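Local coordinates for XC6422 protein (Xanthomonas campestris, PDB 2FUK) that probably acts as a hydrolase, being a small serine hydrolase of the alpha/beta-hydrolase fold that has no lid, at residues A[112-117]-A[215-220]; A[62-67]-A[206-211]; A[37-42]-A[102-107]. All blocks are in the same frame, centred on the assembly; numbering follows the deposited sequence.

Contact 1: A[112-117]-A[215-220]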
ATOM      1  N   THR A 112      12.235 -19.764  -1.722  1.00  7.10           N
ATOM      2  CA  THR A 112      12.642 -19.982  -0.341  1.00  6.84           C
ATOM      3  C   THR A 112      11.367 -19.714   0.458  1.00  7.05           C
ATOM      4  O   THR A 112      10.401 -19.147  -0.068  1.00  8.23           O
ATOM      5  CB  THR A 112      13.776 -19.040   0.121  1.00  8.37           C
ATOM      6  OG1 THR A 112      13.526 -17.705  -0.324  1.00  8.93           O
ATOM      7  CG2 THR A 112      15.112 -19.525  -0.417  1.00 10.20           C
ATOM      8  N   LEU A 113      11.354 -20.120   1.718  1.00  7.49           N
ATOM      9  CA  LEU A 113      10.164 -19.945   2.534  1.00  6.90           C
ATOM     10  C   LEU A 113      10.265 -18.956   3.688  1.00  6.79           C
ATOM     11  O   LEU A 113      11.194 -19.002   4.495  1.00  7.19           O
ATOM     12  CB  LEU A 113       9.733 -21.302   3.088  1.00  7.73           C
ATOM     13  CG  LEU A 113       8.490 -21.307   3.975  1.00  8.72           C
ATOM     14  CD1 LEU A 113       7.248 -21.132   3.124  1.00  8.84           C
ATOM     15  CD2 LEU A 113       8.429 -22.622   4.738  1.00  8.33           C
ATOM     16  N   TRP A 114       9.286 -18.063   3.759  1.00  6.93           N
ATOM     17  CA  TRP A 114       9.216 -17.093   4.843  1.00  6.37           C
ATOM     18  C   TRP A 114       7.963 -17.422   5.650  1.00  6.83           C
ATOM     19  O   TRP A 114       6.951 -17.824   5.089  1.00  7.31           O
ATOM     20  CB  TRP A 114       9.095 -15.669   4.295  1.00  7.72           C
ATOM     21  CG  TRP A 114      10.379 -15.082   3.778  1.00  6.77           C
ATOM     22  CD1 TRP A 114      11.459 -15.760   3.284  1.00  8.94           C
ATOM     23  CD2 TRP A 114      10.669 -13.691   3.617  1.00  8.92           C
ATOM     24  NE1 TRP A 114      12.402 -14.869   2.815  1.00  9.00           N
ATOM     25  CE2 TRP A 114      11.941 -13.594   3.009  1.00  8.06           C
ATOM     26  CE3 TRP A 114       9.974 -12.512   3.923  1.00  8.87           C
ATOM     27  CZ2 TRP A 114      12.534 -12.361   2.699  1.00  8.48           C
ATOM     28  CZ3 TRP A 114      10.563 -11.289   3.616  1.00  9.84           C
ATOM     29  CH2 TRP A 114      11.831 -11.226   3.010  1.00  8.61           C
ATOM     30  N   LEU A 115       8.043 -17.269   6.967  1.00  6.48           N
ATOM     31  CA  LEU A 115       6.903 -17.529   7.835  1.00  6.27           C
ATOM     32  C   LEU A 115       6.622 -16.279   8.653  1.00  6.50           C
ATOM     33  O   LEU A 115       7.542 -15.572   9.062  1.00  7.78           O
ATOM     34  CB  LEU A 115       7.185 -18.702   8.788  1.00  8.02           C
ATOM     35  CG  LEU A 115       7.342 -20.113   8.212  1.00  8.13           C
ATOM     36  CD1 LEU A 115       7.590 -21.103   9.355  1.00  8.72           C
ATOM     37  CD2 LEU A 115       6.091 -20.501   7.446  1.00 10.62           C
ATOM     38  N   ALA A 116       5.343 -15.999   8.873  1.00  5.97           N
ATOM     39  CA  ALA A 116       4.945 -14.848   9.670  1.00  5.41           C
ATOM     40  C   ALA A 116       3.674 -15.225  10.406  1.00  5.31           C
ATOM     41  O   ALA A 116       2.950 -16.130   9.994  1.00  5.95           O
ATOM     42  CB  ALA A 116       4.691 -13.632   8.777  1.00  6.59           C
ATOM     43  N   GLY A 117       3.404 -14.533  11.501  1.00  5.11           N
ATOM     44  CA  GLY A 117       2.204 -14.832  12.248  1.00  6.34           C
ATOM     45  C   GLY A 117       1.872 -13.706  13.190  1.00  6.96           C
ATOM     46  O   GLY A 117       2.749 -12.952  13.596  1.00  6.94           O
ATOM     47  N   TRP A 215      16.599  -8.451   3.667  1.00  9.88           N
ATOM     48  CA  TRP A 215      16.620  -9.905   3.591  1.00 10.31           C
ATOM     49  C   TRP A 215      16.018 -10.392   2.279  1.00  9.86           C
ATOM     50  O   TRP A 215      15.943 -11.592   2.032  1.00 10.47           O
ATOM     51  CB  TRP A 215      15.875 -10.535   4.773  1.00  9.84           C
ATOM     52  CG  TRP A 215      16.431 -10.147   6.110  1.00 11.52           C
ATOM     53  CD1 TRP A 215      17.719  -9.780   6.394  1.00 11.83           C
ATOM     54  CD2 TRP A 215      15.716 -10.089   7.352  1.00 11.51           C
ATOM     55  NE1 TRP A 215      17.846  -9.491   7.734  1.00 12.20           N
ATOM     56  CE2 TRP A 215      16.631  -9.673   8.344  1.00 11.63           C
ATOM     57  CE3 TRP A 215      14.388 -10.347   7.721  1.00 10.74           C
ATOM     58  CZ2 TRP A 215      16.257  -9.509   9.687  1.00 11.31           C
ATOM     59  CZ3 TRP A 215      14.020 -10.184   9.052  1.00 11.03           C
ATOM     60  CH2 TRP A 215      14.950  -9.768  10.017  1.00 12.12           C
ATOM     61  N   LEU A 216      15.584  -9.462   1.436  1.00 10.54           N
ATOM     62  CA  LEU A 216      15.020  -9.851   0.153  1.00 11.19           C
ATOM     63  C   LEU A 216      16.141 -10.462  -0.681  1.00 12.50           C
ATOM     64  O   LEU A 216      17.183  -9.835  -0.886  1.00 13.71           O
ATOM     65  CB  LEU A 216      14.428  -8.636  -0.561  1.00 10.32           C
ATOM     66  CG  LEU A 216      13.219  -8.024   0.150  1.00 11.21           C
ATOM     67  CD1 LEU A 216      12.777  -6.752  -0.564  1.00 11.34           C
ATOM     68  CD2 LEU A 216      12.091  -9.045   0.193  1.00 10.67           C
ATOM     69  N   PRO A 217      15.951 -11.701  -1.160  1.00 12.36           N
ATOM     70  CA  PRO A 217      17.004 -12.332  -1.966  1.00 12.35           C
ATOM     71  C   PRO A 217      17.293 -11.631  -3.296  1.00 13.22           C
ATOM     72  O   PRO A 217      18.423 -11.682  -3.788  1.00 14.95           O
ATOM     73  CB  PRO A 217      16.505 -13.773  -2.128  1.00 14.79           C
ATOM     74  CG  PRO A 217      15.019 -13.649  -2.000  1.00 16.39           C
ATOM     75  CD  PRO A 217      14.839 -12.636  -0.912  1.00 13.58           C
ATOM     76  N   ALA A 218      16.289 -10.973  -3.870  1.00 14.20           N
ATOM     77  CA  ALA A 218      16.463 -10.259  -5.135  1.00 15.11           C
ATOM     78  C   ALA A 218      16.383  -8.746  -4.940  1.00 16.15           C
ATOM     79  O   ALA A 218      15.701  -8.258  -4.047  1.00 15.32           O
ATOM     80  CB  ALA A 218      15.413 -10.715  -6.143  1.00 15.69           C
ATOM     81  N   THR A 219      17.078  -8.008  -5.798  1.00 18.26           N
ATOM     82  CA  THR A 219      17.116  -6.555  -5.717  1.00 19.46           C
ATOM     83  C   THR A 219      15.844  -5.913  -6.262  1.00 20.24           C
ATOM     84  O   THR A 219      15.524  -6.060  -7.441  1.00 20.96           O
ATOM     85  CB  THR A 219      18.318  -6.007  -6.505  1.00 19.40           C
ATOM     86  OG1 THR A 219      19.524  -6.617  -6.021  1.00 21.62           O
ATOM     87  CG2 THR A 219      18.405  -4.491  -6.360  1.00 20.46           C
ATOM     88  N   PRO A 220      15.107  -5.177  -5.413  1.00 21.03           N
ATOM     89  CA  PRO A 220      13.877  -4.538  -5.891  1.00 21.19           C
ATOM     90  C   PRO A 220      14.137  -3.568  -7.041  1.00 21.68           C
ATOM     91  O   PRO A 220      15.240  -2.969  -7.075  1.00 22.38           O
ATOM     92  CB  PRO A 220      13.343  -3.832  -4.648  1.00 22.27           C
ATOM     93  CG  PRO A 220      14.583  -3.549  -3.852  1.00 23.53           C
ATOM     94  CD  PRO A 220      15.368  -4.824  -4.007  1.00 21.46           C
ATOM     95  OXT PRO A 220      13.223  -3.422  -7.882  1.00 20.90           O
TER
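The backbone oxygen Trp215 O meets the Trp114 indole at its edge, near the ring plane. It lies 3.6 Å from Trp114 CZ2. No hydrogen bond joins the two segments, so this is a polar touch inside an otherwise apolar contact. Trp114 CG sits beside its backbone N (chi1 -77°), and the six-membered ring reaches out to the C-terminal tail. Leu216 approaches the same ring obliquely, its side chain crossing that of Trp114 at about a right angle. Only one branch of Leu216 does the touching, with CD2 3.6 Å from Trp114 CH2. Trp114 lies on strand 112-118, an inner strand of the alpha/beta-hydrolase sheet. This strand leads into a GxSxG sequence that is consistent with the nucleophile elbow of the family. The tail 215-220 follows helix 201-212 and closes the chain beside the sheet. Pro217 adds a looser touch, its ring atom CD 4.3 Å from Trp114 CZ2, again oblique to the indole. Trp215 CB comes equally near that atom, while the rest of its side chain leads away from strand 112-118; Trp215 also touches Val136 of strand 136-140. Val38 and Ala40 of the neighbouring strand 38-43 also touch the Trp114 side chain.

Contact 2: A[62-67]-A[206-211]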
ATOM      1  N   ALA A  62       0.079  -9.591   4.871  1.00  6.39           N
ATOM      2  CA  ALA A  62       0.170 -10.249   3.576  1.00  6.62           C
ATOM      3  C   ALA A  62       0.416  -9.218   2.482  1.00  7.96           C
ATOM      4  O   ALA A  62       1.253  -9.423   1.608  1.00  9.44           O
ATOM      5  CB  ALA A  62      -1.118 -11.031   3.288  1.00  6.68           C
ATOM      6  N   ARG A  63      -0.308  -8.106   2.548  1.00  7.79           N
ATOM      7  CA  ARG A  63      -0.173  -7.046   1.557  1.00  8.95           C
ATOM      8  C   ARG A  63       1.220  -6.440   1.594  1.00  8.29           C
ATOM      9  O   ARG A  63       1.797  -6.130   0.556  1.00  9.06           O
ATOM     10  CB  ARG A  63      -1.206  -5.950   1.813  1.00 10.32           C
ATOM     11  CG  ARG A  63      -1.296  -4.917   0.702  1.00 15.41           C
ATOM     12  CD  ARG A  63      -2.356  -3.886   1.028  1.00 18.43           C
ATOM     13  NE  ARG A  63      -3.622  -4.501   1.423  1.00 22.63           N
ATOM     14  CZ  ARG A  63      -4.648  -3.821   1.925  1.00 24.51           C
ATOM     15  NH1 ARG A  63      -4.548  -2.508   2.083  1.00 24.54           N
ATOM     16  NH2 ARG A  63      -5.764  -4.449   2.277  1.00 26.55           N
ATOM     17  N   ALA A  64       1.749  -6.261   2.799  1.00  6.71           N
ATOM     18  CA  ALA A  64       3.075  -5.691   2.982  1.00  7.13           C
ATOM     19  C   ALA A  64       4.136  -6.514   2.258  1.00  7.16           C
ATOM     20  O   ALA A  64       5.063  -5.969   1.660  1.00  6.36           O
ATOM     21  CB  ALA A  64       3.392  -5.615   4.470  1.00  6.32           C
ATOM     22  N   LEU A  65       3.997  -7.834   2.316  1.00  8.40           N
ATOM     23  CA  LEU A  65       4.949  -8.728   1.666  1.00  7.72           C
ATOM     24  C   LEU A  65       4.717  -8.796   0.161  1.00  8.10           C
ATOM     25  O   LEU A  65       5.671  -8.855  -0.610  1.00  7.61           O
ATOM     26  CB  LEU A  65       4.852 -10.122   2.274  1.00  6.55           C
ATOM     27  CG  LEU A  65       5.216 -10.199   3.759  1.00  6.92           C
ATOM     28  CD1 LEU A  65       4.959 -11.611   4.274  1.00  9.33           C
ATOM     29  CD2 LEU A  65       6.666  -9.816   3.948  1.00  7.93           C
ATOM     30  N   ARG A  66       3.455  -8.787  -0.257  1.00  8.80           N
ATOM     31  CA  ARG A  66       3.129  -8.829  -1.681  1.00  8.66           C
ATOM     32  C   ARG A  66       3.714  -7.612  -2.395  1.00  9.54           C
ATOM     33  O   ARG A  66       4.181  -7.704  -3.535  1.00  8.51           O
ATOM     34  CB  ARG A  66       1.611  -8.832  -1.878  1.00 10.28           C
ATOM     35  CG  ARG A  66       0.910 -10.061  -1.333  1.00 12.38           C
ATOM     36  CD  ARG A  66      -0.607  -9.880  -1.327  1.00 14.49           C
ATOM     37  NE  ARG A  66      -1.166  -9.818  -2.677  1.00 17.41           N
ATOM     38  CZ  ARG A  66      -2.445  -9.554  -2.938  1.00 18.56           C
ATOM     39  NH1 ARG A  66      -2.874  -9.524  -4.193  1.00 20.28           N
ATOM     40  NH2 ARG A  66      -3.292  -9.305  -1.946  1.00 19.79           N
ATOM     41  N   GLU A  67       3.681  -6.470  -1.720  1.00  9.43           N
ATOM     42  CA  GLU A  67       4.194  -5.229  -2.296  1.00  9.61           C
ATOM     43  C   GLU A  67       5.708  -5.279  -2.476  1.00 10.20           C
ATOM     44  O   GLU A  67       6.290  -4.434  -3.160  1.00 11.36           O
ATOM     45  CB  GLU A  67       3.799  -4.034  -1.423  1.00  9.61           C
ATOM     46  CG  GLU A  67       2.292  -3.806  -1.362  1.00  9.34           C
ATOM     47  CD  GLU A  67       1.892  -2.608  -0.515  1.00 12.26           C
ATOM     48  OE1 GLU A  67       2.745  -2.092   0.237  1.00 12.58           O
ATOM     49  OE2 GLU A  67       0.712  -2.192  -0.590  1.00 12.13           O
ATOM     50  N   GLY A 206       4.701  -0.337   7.091  1.00  8.69           N
ATOM     51  CA  GLY A 206       6.020   0.260   6.982  1.00 10.93           C
ATOM     52  C   GLY A 206       7.076  -0.442   7.814  1.00 10.24           C
ATOM     53  O   GLY A 206       8.204  -0.647   7.361  1.00 11.23           O
ATOM     54  N   ALA A 207       6.712  -0.812   9.039  1.00  9.97           N
ATOM     55  CA  ALA A 207       7.642  -1.484   9.930  1.00  9.30           C
ATOM     56  C   ALA A 207       8.064  -2.829   9.361  1.00 10.09           C
ATOM     57  O   ALA A 207       9.231  -3.207   9.448  1.00 10.37           O
ATOM     58  CB  ALA A 207       7.013  -1.673  11.304  1.00 11.41           C
ATOM     59  N   LEU A 208       7.110  -3.550   8.783  1.00  8.43           N
ATOM     60  CA  LEU A 208       7.384  -4.863   8.208  1.00  8.38           C
ATOM     61  C   LEU A 208       8.294  -4.745   6.996  1.00  9.03           C
ATOM     62  O   LEU A 208       9.285  -5.464   6.872  1.00  9.22           O
ATOM     63  CB  LEU A 208       6.077  -5.543   7.785  1.00 10.30           C
ATOM     64  CG  LEU A 208       5.138  -6.092   8.862  1.00 12.57           C
ATOM     65  CD1 LEU A 208       3.782  -6.410   8.237  1.00 13.89           C
ATOM     66  CD2 LEU A 208       5.744  -7.347   9.491  1.00 12.89           C
ATOM     67  N   GLN A 209       7.951  -3.824   6.102  1.00  8.88           N
ATOM     68  CA  GLN A 209       8.726  -3.639   4.888  1.00  8.98           C
ATOM     69  C   GLN A 209      10.143  -3.165   5.173  1.00 10.01           C
ATOM     70  O   GLN A 209      11.105  -3.686   4.608  1.00 10.50           O
ATOM     71  CB  GLN A 209       7.987  -2.689   3.940  1.00  8.30           C
ATOM     72  CG  GLN A 209       6.771  -3.366   3.319  1.00  8.96           C
ATOM     73  CD  GLN A 209       5.946  -2.483   2.401  1.00  8.53           C
ATOM     74  OE1 GLN A 209       5.112  -2.984   1.648  1.00 10.01           O
ATOM     75  NE2 GLN A 209       6.160  -1.172   2.465  1.00  8.78           N
ATOM     76  N   HIS A 210      10.290  -2.195   6.064  1.00 10.53           N
ATOM     77  CA  HIS A 210      11.630  -1.722   6.377  1.00 11.41           C
ATOM     78  C   HIS A 210      12.413  -2.796   7.117  1.00 11.56           C
ATOM     79  O   HIS A 210      13.630  -2.928   6.940  1.00 12.72           O
ATOM     80  CB  HIS A 210      11.571  -0.463   7.235  1.00 13.83           C
ATOM     81  CG  HIS A 210      12.919   0.089   7.566  1.00 19.78           C
ATOM     82  ND1 HIS A 210      13.749   0.638   6.612  1.00 20.90           N
ATOM     83  CD2 HIS A 210      13.603   0.135   8.734  1.00 21.32           C
ATOM     84  CE1 HIS A 210      14.886   1.001   7.177  1.00 21.40           C
ATOM     85  NE2 HIS A 210      14.823   0.705   8.465  1.00 23.50           N
ATOM     86  N   GLY A 211      11.716  -3.572   7.943  1.00 10.01           N
ATOM     87  CA  GLY A 211      12.378  -4.611   8.705  1.00  9.94           C
ATOM     88  C   GLY A 211      12.915  -5.774   7.895  1.00  8.21           C
ATOM     89  O   GLY A 211      13.957  -6.336   8.235  1.00 10.37           O
TER
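Glu67 and Gln209 cross at about a right angle where the end of helix 56-66 meets helix 201-212. Both side chains are extended beyond CG. Their carboxylate and amide planes are 48° apart, so the flat groups are neither stacked nor square to each other. Gln209 CD lies 3.9 Å from Glu67 OE1. With CG beside its own backbone N (chi1 -72°), Gln209 sends its amide across to the other helix. The aliphatic part of the side chain passes over Ala64 on the way. Gln209 CG is 4.2 Å from Ala64 CB and 3.5 Å from Ala64 O, so one alanine meets it with both its methyl and its carbonyl.

Nearer the sheet the contact is apolar. Leu208 points toward helix 56-66 and brings a single branch to Ala64, with CD1 3.9 Å from Ala64 CB. Leu208 also rests on Ile161 of strand 158-163, while Leu65 and Ala62 rest on Val72 of strand 71-75. The two helices are the pair that covers one side of the sheet in the alpha/beta-hydrolase fold. The small Ala64 lets them come close: its CA is 6.3 Å from Gln209 CA.

The polar end of the contact faces a second subunit. Glu67 OE1 forms a salt bridge with Arg205 NH2 of the second subunit, and Gln209 packs on that same arginine. Nearby, Arg63 NH1 is paired with Glu30 OE2 of the second subunit.

The chemistry is therefore divided. Methyl groups join the helices next to the sheet. Farther out, a buried carboxylate has its charge met by an arginine from the partner chain, which probably favours its ionised form and ties this helix pair to the dimer.

Contact 3: A[37-42]-A[102-107]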
ATOM      1  N   PRO A  37      11.897 -14.694  -5.405  1.00  8.72           N
ATOM      2  CA  PRO A  37      11.821 -16.157  -5.416  1.00  7.73           C
ATOM      3  C   PRO A  37      11.496 -16.606  -3.997  1.00  7.50           C
ATOM      4  O   PRO A  37      12.192 -17.436  -3.417  1.00  6.67           O
ATOM      5  CB  PRO A  37      13.223 -16.559  -5.852  1.00  7.79           C
ATOM      6  CG  PRO A  37      14.075 -15.515  -5.205  1.00 10.03           C
ATOM      7  CD  PRO A  37      13.298 -14.234  -5.412  1.00  8.26           C
ATOM      8  N   VAL A  38      10.427 -16.033  -3.454  1.00  7.63           N
ATOM      9  CA  VAL A  38      10.005 -16.308  -2.088  1.00  7.52           C
ATOM     10  C   VAL A  38       8.496 -16.449  -1.974  1.00  6.02           C
ATOM     11  O   VAL A  38       7.747 -15.742  -2.646  1.00  5.89           O
ATOM     12  CB  VAL A  38      10.418 -15.144  -1.146  1.00  5.90           C
ATOM     13  CG1 VAL A  38       9.949 -15.425   0.279  1.00  8.44           C
ATOM     14  CG2 VAL A  38      11.933 -14.932  -1.187  1.00  7.37           C
ATOM     15  N   THR A  39       8.063 -17.375  -1.126  1.00  7.76           N
ATOM     16  CA  THR A  39       6.644 -17.573  -0.847  1.00  5.74           C
ATOM     17  C   THR A  39       6.575 -17.508   0.671  1.00  6.95           C
ATOM     18  O   THR A  39       7.378 -18.143   1.360  1.00  6.45           O
ATOM     19  CB  THR A  39       6.117 -18.950  -1.316  1.00  7.04           C
ATOM     20  OG1 THR A  39       6.130 -19.018  -2.747  1.00  8.12           O
ATOM     21  CG2 THR A  39       4.674 -19.153  -0.849  1.00  7.81           C
ATOM     22  N   ALA A  40       5.644 -16.714   1.186  1.00  6.28           N
ATOM     23  CA  ALA A  40       5.487 -16.565   2.623  1.00  5.44           C
ATOM     24  C   ALA A  40       4.126 -17.072   3.068  1.00  5.73           C
ATOM     25  O   ALA A  40       3.147 -16.963   2.331  1.00  8.33           O
ATOM     26  CB  ALA A  40       5.638 -15.100   3.012  1.00  7.36           C
ATOM     27  N   ILE A  41       4.078 -17.648   4.265  1.00  4.20           N
ATOM     28  CA  ILE A  41       2.825 -18.133   4.833  1.00  4.53           C
ATOM     29  C   ILE A  41       2.568 -17.265   6.056  1.00  4.62           C
ATOM     30  O   ILE A  41       3.466 -17.060   6.870  1.00  6.27           O
ATOM     31  CB  ILE A  41       2.926 -19.609   5.286  1.00  4.67           C
ATOM     32  CG1 ILE A  41       3.240 -20.501   4.086  1.00  6.91           C
ATOM     33  CG2 ILE A  41       1.597 -20.059   5.904  1.00  5.48           C
ATOM     34  CD1 ILE A  41       3.543 -21.940   4.457  1.00  5.66           C
ATOM     35  N   VAL A  42       1.347 -16.749   6.172  1.00  5.36           N
ATOM     36  CA  VAL A  42       0.972 -15.889   7.292  1.00  5.94           C
ATOM     37  C   VAL A  42      -0.082 -16.587   8.151  1.00  5.73           C
ATOM     38  O   VAL A  42      -1.150 -16.948   7.654  1.00  6.34           O
ATOM     39  CB  VAL A  42       0.400 -14.540   6.785  1.00  6.18           C
ATOM     40  CG1 VAL A  42       0.046 -13.643   7.966  1.00  7.21           C
ATOM     41  CG2 VAL A  42       1.415 -13.852   5.879  1.00  7.93           C
ATOM     42  N   GLU A 102       4.741 -27.738   3.397  1.00  7.72           N
ATOM     43  CA  GLU A 102       5.198 -28.812   2.523  1.00  8.43           C
ATOM     44  C   GLU A 102       4.570 -28.726   1.134  1.00  7.89           C
ATOM     45  O   GLU A 102       5.197 -29.094   0.140  1.00  8.94           O
ATOM     46  CB  GLU A 102       4.922 -30.179   3.164  1.00  9.18           C
ATOM     47  CG  GLU A 102       5.747 -30.417   4.432  1.00 12.00           C
ATOM     48  CD  GLU A 102       5.588 -31.811   5.023  1.00 15.10           C
ATOM     49  OE1 GLU A 102       4.602 -32.504   4.695  1.00 17.18           O
ATOM     50  OE2 GLU A 102       6.460 -32.210   5.829  1.00 17.30           O
ATOM     51  N   TRP A 103       3.333 -28.241   1.067  1.00  7.74           N
ATOM     52  CA  TRP A 103       2.650 -28.086  -0.219  1.00  7.09           C
ATOM     53  C   TRP A 103       3.330 -26.948  -0.992  1.00  6.45           C
ATOM     54  O   TRP A 103       3.569 -27.046  -2.195  1.00  7.80           O
ATOM     55  CB  TRP A 103       1.164 -27.770   0.006  1.00  7.46           C
ATOM     56  CG  TRP A 103       0.410 -27.405  -1.249  1.00  8.49           C
ATOM     57  CD1 TRP A 103       0.077 -28.233  -2.286  1.00  8.88           C
ATOM     58  CD2 TRP A 103      -0.074 -26.107  -1.603  1.00  8.50           C
ATOM     59  NE1 TRP A 103      -0.578 -27.528  -3.263  1.00  8.38           N
ATOM     60  CE2 TRP A 103      -0.686 -26.219  -2.870  1.00  9.43           C
ATOM     61  CE3 TRP A 103      -0.048 -24.857  -0.973  1.00  9.69           C
ATOM     62  CZ2 TRP A 103      -1.269 -25.126  -3.521  1.00  9.50           C
ATOM     63  CZ3 TRP A 103      -0.627 -23.769  -1.621  1.00  9.48           C
ATOM     64  CH2 TRP A 103      -1.230 -23.913  -2.883  1.00  9.20           C
ATOM     65  N   VAL A 104       3.639 -25.863  -0.293  1.00  6.05           N
ATOM     66  CA  VAL A 104       4.310 -24.729  -0.920  1.00  6.34           C
ATOM     67  C   VAL A 104       5.663 -25.145  -1.505  1.00  7.54           C
ATOM     68  O   VAL A 104       5.962 -24.870  -2.669  1.00  8.73           O
ATOM     69  CB  VAL A 104       4.534 -23.593   0.108  1.00  5.40           C
ATOM     70  CG1 VAL A 104       5.456 -22.534  -0.467  1.00  6.98           C
ATOM     71  CG2 VAL A 104       3.196 -22.969   0.483  1.00  6.25           C
ATOM     72  N   ARG A 105       6.473 -25.819  -0.697  1.00  8.19           N
ATOM     73  CA  ARG A 105       7.794 -26.238  -1.139  1.00  8.25           C
ATOM     74  C   ARG A 105       7.757 -27.229  -2.291  1.00  8.58           C
ATOM     75  O   ARG A 105       8.690 -27.280  -3.089  1.00 10.25           O
ATOM     76  CB  ARG A 105       8.581 -26.823   0.039  1.00  9.53           C
ATOM     77  CG  ARG A 105       9.225 -25.747   0.894  1.00 10.73           C
ATOM     78  CD  ARG A 105       9.912 -26.290   2.133  1.00 12.60           C
ATOM     79  NE  ARG A 105      10.790 -25.275   2.713  1.00 15.62           N
ATOM     80  CZ  ARG A 105      11.078 -25.178   4.004  1.00 16.98           C
ATOM     81  NH1 ARG A 105      11.891 -24.219   4.424  1.00 14.88           N
ATOM     82  NH2 ARG A 105      10.543 -26.028   4.875  1.00 17.66           N
ATOM     83  N   ALA A 106       6.685 -28.012  -2.374  1.00  8.09           N
ATOM     84  CA  ALA A 106       6.552 -28.991  -3.444  1.00  9.03           C
ATOM     85  C   ALA A 106       6.143 -28.304  -4.736  1.00  9.83           C
ATOM     86  O   ALA A 106       6.644 -28.629  -5.816  1.00 10.72           O
ATOM     87  CB  ALA A 106       5.517 -30.054  -3.064  1.00  7.97           C
ATOM     88  N   GLN A 107       5.238 -27.341  -4.613  1.00  9.27           N
ATOM     89  CA  GLN A 107       4.728 -26.609  -5.770  1.00  9.84           C
ATOM     90  C   GLN A 107       5.660 -25.505  -6.264  1.00  9.56           C
ATOM     91  O   GLN A 107       5.613 -25.128  -7.431  1.00 11.17           O
ATOM     92  CB  GLN A 107       3.364 -26.007  -5.430  1.00  9.49           C
ATOM     93  CG  GLN A 107       2.285 -27.043  -5.167  1.00 12.03           C
ATOM     94  CD  GLN A 107       1.735 -27.641  -6.443  1.00 13.63           C
ATOM     95  OE1 GLN A 107       1.471 -28.838  -6.515  1.00 17.10           O
ATOM     96  NE2 GLN A 107       1.547 -26.800  -7.460  1.00 12.29           N
TER
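Apolar contacts carry the whole meeting of Thr39 and Ile41 with Val104. Thr39 and Val104 reach toward each other, tip to tip. Thr39 CG2 stands 3.5 Å from Val104 CG1, which is tight for two methyl carbons. Thr39 CB is 3.7 Å from the same methyl. The other branch of Val104 serves Ile41: Val104 CG2 is 4.1 Å from Ile41 CD1, and these two side chains slide past each other in opposite directions. One valine thus spans two residues that alternate along strand 38-43, both on the side of the sheet that faces helix 92-107.

The polar bonds of Thr39 go to partners other than helix 92-107. Thr39 OG1 lies beside the backbone N (chi1 -68°), which leaves the methyl to meet Val104; the hydroxyl is hydrogen-bonded to Asp111 OD2. Backbone bonds from Thr39 to Thr112 and Trp114, and from Ala40 to Thr71 and Val73, hold the strand between its two neighbours.

In the fold, helix 92-107 is the connection of a beta-alpha-beta crossover from strand 71-75 to strand 112-118, and it packs over strand 38-43 between them. Its grip on these two residues is wholly by van der Waals packing. With the threonine hydroxyl satisfied by Asp111, a nominally polar residue can sit buried in this interface.

All three contacts pack against the central sheet of the alpha/beta-hydrolase fold. Contacts 1 and 3 lie on neighbouring strands, 112-118 and 38-43, with centres about 11 Å apart. Contact 3 covers one side of the sheet with helix 92-107. Contacts 1 and 2 lie on the other, about 10 Å apart between centres, where Leu65 packs on Trp114. Leu65 also touches Ala40, though the centres of contacts 2 and 3 are about 17 Å apart. Along the chain, contact 3 closes before contact 1 opens, while contact 2 crosses both. The C-terminal helix is thus brought back to helix 56-66, and the tail to strand 112-118 in the middle of the chain. The sheet is layered on both sides.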